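PDB 5C04: putative peroxiredoxin MT2298 from Mycobacterium tuberculosis, which probably reduces hydrogen peroxide and organic hydroperoxides to water and alcohols, with mycoredoxin as the thiol reductant, and so protects the cell against oxidative stress. Local coordinates for residues F12-Q17 with G99-A104. The protein carries 1 engineered substitution. Residues are numbered along the deposited sequence; the frame is centred on the assembly and turned at random.
Sequences FTLRDQ and GAVSQA
The ring of F12 is the one flat group that meets the opposite segment, and V101 reaches it obliquely: CG1 of V101 lies 3.8 Å from CD2 of F12, near the root of the ring. The F12 side chain also touches L35 of strand 32-37, L92 of strand 91-93, L24 and Y105. The F12 and V101 side chains are set nearly perpendicular, and the valine uses both methyls on the phenylalanine, CG2 coming to 3.7 Å from CB of F12. With chi1 of V101 at 178°, CG1 stands anti to the backbone N while CG2 sits beside that nitrogen, and the fork can divide its work. CG1 takes the ring; CG2 touches both CB of F12 and the end of L14, meeting them in directions roughly at right angles, with CD2 of L14 3.8 Å away and CD1 3.9 Å. L14 and V101 lie alongside one another, pointing in opposing directions, both methyls of the leucine meeting this single branch.

Between the two segments the junction is wholly apolar, no hydrogen bond crossing it, and small, 129 Å² in all. Polar bonds fix its two sides separately. The strand is held by backbone bonds to its neighbours, L14 to V22 and R15 to S93. At the helix start, D94 accepts from the backbone N of V101 through OD1 and pairs with OG of S102 through OD2, so one carboxylate grips the first turn.

Such packing, away from the probable active-site cysteine, illustrates how a short helix meets a sheet: V101 joins helix 100-104 to L14 of strand 13-16 and to F12 just before it, while V101 and S102 also meet F37 of strand 32-37, a helix-on-sheet contact within this peroxiredoxin's thioredoxin fold.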
loop_
_atom_site.group_PDB
_atom_site.type_symbol
_atom_site.label_atom_id
_atom_site.label_comp_id
_atom_site.label_asym_id
_atom_site.label_seq_id
_atom_site.Cartn_x
_atom_site.Cartn_y
_atom_site.Cartn_z
ATOM N N PHE A 12 15.850 10.125 7.860
ATOM C CA PHE A 12 14.660 10.029 7.048
ATOM C C PHE A 12 13.602 10.978 7.543
ATOM O O PHE A 12 13.593 11.349 8.710
ATOM C CB PHE A 12 14.108 8.584 7.008
ATOM C CG PHE A 12 13.701 8.016 8.365
ATOM C CD1 PHE A 12 12.533 8.422 8.996
ATOM C CD2 PHE A 12 14.487 7.055 8.996
ATOM C CE1 PHE A 12 12.160 7.898 10.231
ATOM C CE2 PHE A 12 14.117 6.522 10.224
ATOM C CZ PHE A 12 12.951 6.935 10.842
ATOM N N THR A 13 12.699 11.333 6.626
ATOM C CA THR A 13 11.489 12.057 6.966
ATOM C C THR A 13 10.324 11.347 6.288
ATOM O O THR A 13 10.273 11.294 5.047
ATOM C CB THR A 13 11.535 13.517 6.478
ATOM O OG1 THR A 13 12.752 14.148 6.929
ATOM C CG2 THR A 13 10.325 14.298 6.996
ATOM N N LEU A 14 9.390 10.830 7.089
ATOM C CA LEU A 14 8.250 10.058 6.561
ATOM C C LEU A 14 6.943 10.500 7.209
ATOM O O LEU A 14 6.906 11.000 8.329
ATOM C CB LEU A 14 8.456 8.545 6.817
ATOM C CG LEU A 14 9.664 7.888 6.147
ATOM C CD1 LEU A 14 9.839 6.449 6.642
ATOM C CD2 LEU A 14 9.614 7.897 4.620
ATOM N N ARG A 15 5.848 10.270 6.508
ATOM C CA ARG A 15 4.530 10.513 7.050
ATOM C C ARG A 15 4.028 9.423 7.989
ATOM O O ARG A 15 4.128 8.222 7.674
ATOM C CB ARG A 15 3.538 10.610 5.895
ATOM C CG ARG A 15 3.888 11.628 4.831
ATOM C CD ARG A 15 3.104 12.898 5.059
ATOM N NE ARG A 15 3.486 13.898 4.082
ATOM C CZ ARG A 15 3.400 15.200 4.285
ATOM N NH1 ARG A 15 2.939 15.666 5.445
ATOM N NH2 ARG A 15 3.798 16.031 3.340
ATOM N N ASP A 16 3.430 9.814 9.110
ATOM C CA ASP A 16 2.718 8.863 9.964
ATOM C C ASP A 16 1.264 8.692 9.548
ATOM O O ASP A 16 0.823 9.285 8.540
ATOM C CB ASP A 16 2.887 9.211 11.478
ATOM C CG ASP A 16 2.094 10.444 11.926
ATOM O OD1 ASP A 16 1.184 10.941 11.207
ATOM O OD2 ASP A 16 2.386 10.926 13.061
ATOM N N GLN A 17 0.515 7.889 10.294
ATOM C CA GLN A 17 -0.870 7.518 9.940
ATOM C C GLN A 17 -1.809 8.713 9.914
ATOM O O GLN A 17 -2.861 8.664 9.288
ATOM C CB GLN A 17 -1.427 6.434 10.864
ATOM C CG GLN A 17 -1.492 6.821 12.354
ATOM C CD GLN A 17 -0.287 6.352 13.155
ATOM O OE1 GLN A 17 0.842 6.525 12.743
ATOM N NE2 GLN A 17 -0.542 5.763 14.309
ATOM N N GLY A 99 9.834 1.855 -0.594
ATOM C CA GLY A 99 10.892 1.156 0.098
ATOM C C GLY A 99 12.237 1.873 0.204
ATOM O O GLY A 99 13.228 1.218 0.526
ATOM N N ALA A 100 12.284 3.187 -0.020
ATOM C CA ALA A 100 13.599 3.891 -0.060
ATOM C C ALA A 100 14.317 3.846 1.282
ATOM O O ALA A 100 15.526 3.599 1.339
ATOM C CB ALA A 100 13.422 5.330 -0.511
ATOM N N VAL A 101 13.575 4.091 2.365
ATOM C CA VAL A 101 14.192 4.063 3.711
ATOM C C VAL A 101 14.614 2.646 4.046
ATOM O O VAL A 101 15.728 2.407 4.542
ATOM C CB VAL A 101 13.285 4.686 4.773
ATOM C CG1 VAL A 101 13.944 4.595 6.145
ATOM C CG2 VAL A 101 13.009 6.141 4.401
ATOM N N SER A 102 13.743 1.684 3.769
ATOM C CA SER A 102 14.078 0.278 3.962
ATOM C C SER A 102 15.379 -0.112 3.226
ATOM O O SER A 102 16.251 -0.803 3.781
ATOM C CB SER A 102 12.893 -0.595 3.523
ATOM O OG SER A 102 11.720 -0.271 4.255
ATOM N N GLN A 103 15.526 0.368 1.992
ATOM C CA GLN A 103 16.746 0.148 1.219
ATOM C C GLN A 103 17.964 0.805 1.860
ATOM O O GLN A 103 19.025 0.198 1.884
ATOM C CB GLN A 103 16.589 0.685 -0.206
ATOM C CG GLN A 103 15.656 -0.130 -1.068
ATOM C CD GLN A 103 15.502 0.496 -2.438
ATOM O OE1 GLN A 103 15.387 1.716 -2.564
ATOM N NE2 GLN A 103 15.521 -0.331 -3.471
ATOM N N ALA A 104 17.808 2.037 2.346
ATOM C CA ALA A 104 18.917 2.751 3.033
ATOM C C ALA A 104 19.415 2.005 4.240
ATOM O O ALA A 104 20.605 2.128 4.601
ATOM C CB ALA A 104 18.475 4.146 3.460
#